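Putative peptidase (Chlamydophila abortus, PDB 3CE2) probably acts as a zinc-dependent oligopeptidase of the M3B family that cleaves small bioactive peptides. Local coordinates at residues Y281-L284 with I285-V288; G587-E590 with P591-A595; I578-S582 with G583-G587. All coordinates share one frame; numbering follows the deposited sequence.

Interaction 1. Residues Y281-L284 with I285-V288; sequences YTNL and IDIV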
loop_
_atom_site.group_PDB
_atom_site.type_symbol
_atom_site.label_atom_id
_atom_site.label_comp_id
_atom_site.label_asym_id
_atom_site.label_seq_id
_atom_site.Cartn_x
_atom_site.Cartn_y
_atom_site.Cartn_z
ATOM N N TYR A 281 6.312 7.896 -14.553
ATOM C CA TYR A 281 5.501 8.720 -13.680
ATOM C C TYR A 281 4.820 9.759 -14.565
ATOM O O TYR A 281 3.592 9.893 -14.615
ATOM C CB TYR A 281 6.398 9.357 -12.622
ATOM C CG TYR A 281 5.696 10.136 -11.539
ATOM C CD1 TYR A 281 5.613 9.642 -10.245
ATOM C CD2 TYR A 281 5.151 11.398 -11.803
ATOM C CE1 TYR A 281 4.993 10.375 -9.238
ATOM C CE2 TYR A 281 4.526 12.142 -10.813
ATOM C CZ TYR A 281 4.449 11.635 -9.521
ATOM O OH TYR A 281 3.824 12.386 -8.524
ATOM N N THR A 282 5.649 10.438 -15.329
ATOM C CA THR A 282 5.201 11.469 -16.216
ATOM C C THR A 282 4.142 11.047 -17.248
ATOM O O THR A 282 3.183 11.768 -17.462
ATOM C CB THR A 282 6.433 12.104 -16.782
ATOM O OG1 THR A 282 6.706 13.236 -15.955
ATOM C CG2 THR A 282 6.287 12.507 -18.242
ATOM N N ASN A 283 4.263 9.867 -17.844
ATOM C CA ASN A 283 3.289 9.469 -18.850
ATOM C C ASN A 283 2.017 8.973 -18.223
ATOM O O ASN A 283 0.937 9.050 -18.817
ATOM C CB ASN A 283 3.863 8.413 -19.801
ATOM C CG ASN A 283 4.987 8.961 -20.652
ATOM O OD1 ASN A 283 4.984 10.147 -21.021
ATOM N ND2 ASN A 283 5.976 8.118 -20.941
ATOM N N LEU A 284 2.139 8.456 -17.012
ATOM C CA LEU A 284 0.962 8.034 -16.298
ATOM C C LEU A 284 0.060 9.251 -16.162
ATOM O O LEU A 284 -1.126 9.204 -16.495
ATOM C CB LEU A 284 1.345 7.482 -14.937
ATOM C CG LEU A 284 0.136 7.208 -14.051
ATOM C CD1 LEU A 284 -0.589 5.941 -14.508
ATOM C CD2 LEU A 284 0.595 7.144 -12.579
ATOM N N ILE A 285 0.631 10.362 -15.713
ATOM C CA ILE A 285 -0.157 11.585 -15.561
ATOM C C ILE A 285 -0.789 12.044 -16.888
ATOM O O ILE A 285 -1.982 12.393 -16.936
ATOM C CB ILE A 285 0.692 12.734 -14.984
ATOM C CG1 ILE A 285 1.074 12.439 -13.532
ATOM C CG2 ILE A 285 -0.076 14.041 -15.068
ATOM C CD1 ILE A 285 2.246 13.262 -13.039
ATOM N N ASP A 286 0.006 12.036 -17.963
ATOM C CA ASP A 286 -0.474 12.515 -19.249
ATOM C C ASP A 286 -1.590 11.610 -19.753
ATOM O O ASP A 286 -2.683 12.084 -20.103
ATOM C CB ASP A 286 0.667 12.665 -20.260
ATOM C CG ASP A 286 1.807 13.602 -19.745
ATOM O OD1 ASP A 286 1.558 14.432 -18.839
ATOM O OD2 ASP A 286 2.969 13.514 -20.233
ATOM N N ILE A 287 -1.356 10.305 -19.759
ATOM C CA ILE A 287 -2.371 9.402 -20.301
ATOM C C ILE A 287 -3.660 9.481 -19.495
ATOM O O ILE A 287 -4.752 9.492 -20.055
ATOM C CB ILE A 287 -1.881 7.938 -20.430
ATOM C CG1 ILE A 287 -1.396 7.661 -21.852
ATOM C CG2 ILE A 287 -3.019 7.007 -20.246
ATOM C CD1 ILE A 287 -0.048 8.320 -22.218
ATOM N N VAL A 288 -3.529 9.560 -18.176
ATOM C CA VAL A 288 -4.697 9.608 -17.328
ATOM C C VAL A 288 -5.508 10.878 -17.584
ATOM O O VAL A 288 -6.720 10.805 -17.755
ATOM C CB VAL A 288 -4.336 9.455 -15.845
ATOM C CG1 VAL A 288 -5.526 9.806 -14.993
ATOM C CG2 VAL A 288 -3.942 8.018 -15.564
#

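Interaction 2. Residues G587-E590 with P591-A595; sequences GTVE and PIQKA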
loop_
_atom_site.group_PDB
_atom_site.type_symbol
_atom_site.label_atom_id
_atom_site.label_comp_id
_atom_site.label_asym_id
_atom_site.label_seq_id
_atom_site.Cartn_x
_atom_site.Cartn_y
_atom_site.Cartn_z
ATOM N N GLY A 587 6.733 0.606 -19.260
ATOM C CA GLY A 587 7.451 1.561 -20.096
ATOM C C GLY A 587 6.630 1.904 -21.334
ATOM O O GLY A 587 6.960 2.824 -22.083
ATOM N N THR A 588 5.552 1.163 -21.559
ATOM C CA THR A 588 4.690 1.456 -22.677
ATOM C C THR A 588 3.289 1.746 -22.188
ATOM O O THR A 588 3.029 1.900 -21.007
ATOM C CB THR A 588 4.647 0.310 -23.718
ATOM O OG1 THR A 588 3.834 -0.778 -23.250
ATOM C CG2 THR A 588 6.032 -0.194 -24.000
ATOM N N VAL A 589 2.377 1.762 -23.128
ATOM C CA VAL A 589 1.063 2.280 -22.934
ATOM C C VAL A 589 0.109 1.096 -22.799
ATOM O O VAL A 589 -1.042 1.251 -22.418
ATOM C CB VAL A 589 0.775 3.205 -24.183
ATOM C CG1 VAL A 589 -0.518 2.876 -24.920
ATOM C CG2 VAL A 589 0.880 4.676 -23.807
ATOM N N GLU A 590 0.595 -0.101 -23.099
ATOM C CA GLU A 590 -0.288 -1.268 -23.138
ATOM C C GLU A 590 -0.998 -1.569 -21.805
ATOM O O GLU A 590 -2.223 -1.719 -21.765
ATOM C CB GLU A 590 0.460 -2.501 -23.651
ATOM C CG GLU A 590 0.947 -2.377 -25.109
ATOM C CD GLU A 590 2.397 -2.859 -25.315
ATOM O OE1 GLU A 590 2.731 -3.998 -24.927
ATOM O OE2 GLU A 590 3.214 -2.093 -25.872
ATOM N N PRO A 591 -0.239 -1.663 -20.705
ATOM C CA PRO A 591 -0.930 -2.033 -19.488
ATOM C C PRO A 591 -2.043 -1.035 -19.151
ATOM O O PRO A 591 -3.151 -1.441 -18.797
ATOM C CB PRO A 591 0.181 -1.997 -18.435
ATOM C CG PRO A 591 1.421 -2.237 -19.219
ATOM C CD PRO A 591 1.199 -1.468 -20.475
ATOM N N ILE A 592 -1.776 0.260 -19.274
ATOM C CA ILE A 592 -2.831 1.205 -18.937
ATOM C C ILE A 592 -4.031 1.145 -19.888
ATOM O O ILE A 592 -5.160 1.419 -19.488
ATOM C CB ILE A 592 -2.333 2.630 -18.768
ATOM C CG1 ILE A 592 -3.388 3.420 -17.994
ATOM C CG2 ILE A 592 -2.015 3.230 -20.113
ATOM C CD1 ILE A 592 -2.985 4.823 -17.609
ATOM N N GLN A 593 -3.801 0.745 -21.129
ATOM C CA GLN A 593 -4.906 0.613 -22.065
ATOM C C GLN A 593 -5.759 -0.587 -21.723
ATOM O O GLN A 593 -6.993 -0.546 -21.855
ATOM C CB GLN A 593 -4.397 0.536 -23.495
ATOM C CG GLN A 593 -3.824 1.853 -23.949
ATOM C CD GLN A 593 -3.612 1.903 -25.445
ATOM O OE1 GLN A 593 -3.038 0.983 -26.034
ATOM N NE2 GLN A 593 -4.079 2.990 -26.073
ATOM N N LYS A 594 -5.107 -1.649 -21.254
ATOM C CA LYS A 594 -5.836 -2.835 -20.804
ATOM C C LYS A 594 -6.678 -2.502 -19.562
ATOM O O LYS A 594 -7.802 -2.991 -19.393
ATOM C CB LYS A 594 -4.865 -3.983 -20.514
ATOM C CG LYS A 594 -4.494 -4.837 -21.718
ATOM C CD LYS A 594 -5.757 -5.449 -22.304
ATOM C CE LYS A 594 -5.480 -6.597 -23.251
ATOM N NZ LYS A 594 -6.774 -7.044 -23.854
ATOM N N ALA A 595 -6.137 -1.658 -18.693
ATOM C CA ALA A 595 -6.876 -1.223 -17.525
ATOM C C ALA A 595 -8.109 -0.459 -17.966
ATOM O O ALA A 595 -9.227 -0.768 -17.558
ATOM C CB ALA A 595 -5.994 -0.347 -16.645
#

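Interaction 3. Residues I578-S582 with G583-G587; sequences ILKKS and GLDMG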
loop_
_atom_site.group_PDB
_atom_site.type_symbol
_atom_site.label_atom_id
_atom_site.label_comp_id
_atom_site.label_asym_id
_atom_site.label_seq_id
_atom_site.Cartn_x
_atom_site.Cartn_y
_atom_site.Cartn_z
ATOM N N ILE A 578 10.340 -7.087 -13.037
ATOM C CA ILE A 578 9.502 -8.220 -12.660
ATOM C C ILE A 578 8.213 -8.208 -13.470
ATOM O O ILE A 578 7.728 -9.232 -13.939
ATOM C CB ILE A 578 9.118 -8.175 -11.191
ATOM C CG1 ILE A 578 10.291 -8.629 -10.327
ATOM C CG2 ILE A 578 7.908 -9.072 -10.942
ATOM C CD1 ILE A 578 10.021 -8.475 -8.799
ATOM N N LEU A 579 7.651 -7.027 -13.630
ATOM C CA LEU A 579 6.441 -6.903 -14.388
ATOM C C LEU A 579 6.695 -7.172 -15.861
ATOM O O LEU A 579 5.896 -7.859 -16.490
ATOM C CB LEU A 579 5.854 -5.518 -14.187
ATOM C CG LEU A 579 5.232 -5.296 -12.819
ATOM C CD1 LEU A 579 4.736 -3.856 -12.714
ATOM C CD2 LEU A 579 4.083 -6.242 -12.691
ATOM N N LYS A 580 7.791 -6.642 -16.416
ATOM C CA LYS A 580 8.098 -6.913 -17.822
ATOM C C LYS A 580 8.169 -8.412 -18.082
ATOM O O LYS A 580 7.499 -8.921 -18.978
ATOM C CB LYS A 580 9.382 -6.243 -18.288
ATOM C CG LYS A 580 9.167 -5.064 -19.199
ATOM C CD LYS A 580 10.176 -5.028 -20.337
ATOM C CE LYS A 580 11.421 -4.263 -19.932
ATOM N NZ LYS A 580 12.177 -3.814 -21.140
ATOM N N LYS A 581 8.969 -9.111 -17.285
ATOM C CA LYS A 581 9.078 -10.550 -17.400
ATOM C C LYS A 581 7.695 -11.171 -17.471
ATOM O O LYS A 581 7.523 -12.196 -18.102
ATOM C CB LYS A 581 9.826 -11.141 -16.207
ATOM C CG LYS A 581 11.285 -10.821 -16.182
ATOM C CD LYS A 581 12.017 -11.689 -15.141
ATOM C CE LYS A 581 13.521 -11.309 -15.025
ATOM N NZ LYS A 581 13.758 -10.206 -14.044
ATOM N N SER A 582 6.715 -10.544 -16.821
ATOM C CA SER A 582 5.350 -11.080 -16.745
ATOM C C SER A 582 4.386 -10.531 -17.795
ATOM O O SER A 582 3.173 -10.733 -17.686
ATOM C CB SER A 582 4.764 -10.809 -15.367
ATOM O OG SER A 582 5.529 -11.435 -14.361
ATOM N N GLY A 583 4.918 -9.828 -18.796
ATOM C CA GLY A 583 4.112 -9.316 -19.921
ATOM C C GLY A 583 3.506 -7.934 -19.751
ATOM O O GLY A 583 2.753 -7.488 -20.607
ATOM N N LEU A 584 3.808 -7.257 -18.640
ATOM C CA LEU A 584 3.352 -5.887 -18.433
ATOM C C LEU A 584 4.506 -4.934 -18.623
ATOM O O LEU A 584 5.388 -4.865 -17.792
ATOM C CB LEU A 584 2.789 -5.700 -17.029
ATOM C CG LEU A 584 1.277 -5.864 -16.965
ATOM C CD1 LEU A 584 0.883 -7.202 -17.591
ATOM C CD2 LEU A 584 0.764 -5.762 -15.546
ATOM N N ASP A 585 4.518 -4.192 -19.712
ATOM C CA ASP A 585 5.589 -3.247 -19.890
ATOM C C ASP A 585 5.121 -1.831 -19.555
ATOM O O ASP A 585 4.552 -1.130 -20.405
ATOM C CB ASP A 585 6.129 -3.329 -21.311
ATOM C CG ASP A 585 7.410 -2.536 -21.496
ATOM O OD1 ASP A 585 7.689 -1.612 -20.691
ATOM O OD2 ASP A 585 8.131 -2.842 -22.470
ATOM N N MET A 586 5.357 -1.421 -18.311
ATOM C CA MET A 586 4.910 -0.118 -17.836
ATOM C C MET A 586 5.666 0.976 -18.564
ATOM O O MET A 586 5.301 2.138 -18.492
ATOM C CB MET A 586 5.121 0.028 -16.330
ATOM C CG MET A 586 4.590 -1.121 -15.490
ATOM S SD MET A 586 2.789 -1.279 -15.547
ATOM C CE MET A 586 2.265 0.215 -14.687
ATOM N N GLY A 587 6.733 0.606 -19.260
ATOM C CA GLY A 587 7.451 1.561 -20.096
ATOM C C GLY A 587 6.630 1.904 -21.334
ATOM O O GLY A 587 6.960 2.824 -22.083
#

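Interaction 1. Residues Y281-L284 with I285-V288
Y281 turns its ring towards the next helical turn by placing CG anti to the backbone N (chi1 -174°), while I285 sets CG1 beside its own N (chi1 -68°) and runs on extended to CD1 (chi2 161°). As a result CD1 of I285 comes to 3.4 Å from Y281 CE2, with CD2 of the same ring also close. The methyl comes in obliquely against the CD2-CE2 side of the ring, nearer CE2. That phenol is tethered at its far end, where Y281 OH is hydrogen-bonded to A476 O, and its ring also meets those of F533 and Y536. One turn further on, L284 and V288 lie side by side and point the same way, their nearest methyls, L284 CD1 and V288 CG2, 4.1 Å apart. Both pairs are i/i+4 neighbours on helix 278-289, whose regular ladder runs through I285 N to Y281 O (3.2 Å), D286 N to T282 O (3.2 Å), I287 N to N283 O (2.8 Å) and V288 N to L284 O (3.0 Å). The buried face of the helix, with Y281, I285 and V288, packs on helix 451-487, whereas L284, I287 and V288 receive I592 of helix 590-607. On the more polar side, D286 folds its carboxylate back over the preceding turn. OD2 comes alongside T282 CG2 at 4.0 Å and passes close to T282 O, which as a second acceptor offers it no bond. The amide of N283, an exposed residue, lies across from this carboxylate, the two planes well inclined to each other.

Interaction 2. Residues G587-E590 with P591-A595
V589 O accepts from Q593 N at 3.1 Å, and E590 O from K594 N at 2.9 Å; with these two i/i+4 bonds the loop that follows helix 575-581 winds into helix 590-607. Ahead of them T588 keeps an extended backbone (psi -167°), and its OG1 accepts from E590 N in a weak capping bond of 3.3 Å. The same hydroxyl is hydrogen-bonded to D585 O, which ties the cap to an earlier residue of the same loop. Such an arrangement is that of a capped helix N-terminus, and P591 suits the first turn, where the lack of an N-H costs no helical bond. Its CD lies 3.9 Å from T588 OG1, the two side chains crossing at about a right angle, while its ring is buried and packs on C547 of helix 536-553. V589 and Q593 form the main side-chain pair. With CG beside its backbone N (chi1 -69°) and an extended chain beyond, Q593 brings its amide carbon CD to 3.3 Å from V589 CG1, and the methyl faces the carbon and oxygen end of the amide more closely than the nitrogen. On the buried side I592 puts CG2 at 3.2 Å from V589 O while its longer branch leads away from the turn; its side chain also packs on I543 of helix 536-553. K594 also turns outward from the cap, and its NZ forms a salt bridge with E556.

Interaction 3. Residues I578-S582 with G583-G587
G583 N donates to K580 O at 2.7 Å and L584 N to L579 O at 3.1 Å, so two successive carbonyls at the end of helix 575-581 are taken up as the chain leaves the helix. Both N-H groups approach from above the carbonyl plane instead of along a lone pair. S582, just before G583, adds a side-chain bond: its OG donates to I578 O over 3.1 Å, so this buried hydroxyl is satisfied one turn back. Beyond the helix end the loop organises itself. D585 holds its CG anti to the backbone N (chi1 -170°), and OD1 accepts on its anti side from G587 N at 2.8 Å, which closes an Asx turn. The other oxygen, OD2, lies alongside the aliphatic part of K580, 3.7 Å from CD. The two side chains point the same way, but NZ and OD2 remain 4.4 Å apart, beyond a salt bridge, so any attraction is likely to be modest. Apolar contacts occupy the inner side. CB of L579 meets CB of L584 at 4.2 Å, and CD1 of L579 reaches CG of M586, the chains crossing obliquely; L584 itself packs on A544, C547 and F548 of helix 536-553, and L579 on L428 and F566. The paired bonds, G583 at positive phi (90°) as the C-prime residue, and the hydrophobic contact of L579 with L584 together make a Schellman motif that ends the helix.

Overall arrangement
Interactions 3 and 2 describe the end of helix 575-581, the loop after it and the start of helix 590-607: G587 belongs to both, their centres are about 10 Å apart, and P591 CD packs 3.4 Å from D585 O. Interaction 1 comes much earlier in the chain, yet its centre is about 11 Å from that of interaction 2, and I592 CD1 makes the nearest junction, 3.4 Å from I287 CG2. Interactions 1 and 3 do not touch; their nearest atoms are about 6 Å apart. Near interaction 3, the L579 side chain lies about 11 Å from that of E430, which binds zinc with H402 and H406 of an HExxH motif, consistent with an M3 active site. T282, in interaction 1, is instead about 9 Å from H484, a ligand of a different zinc.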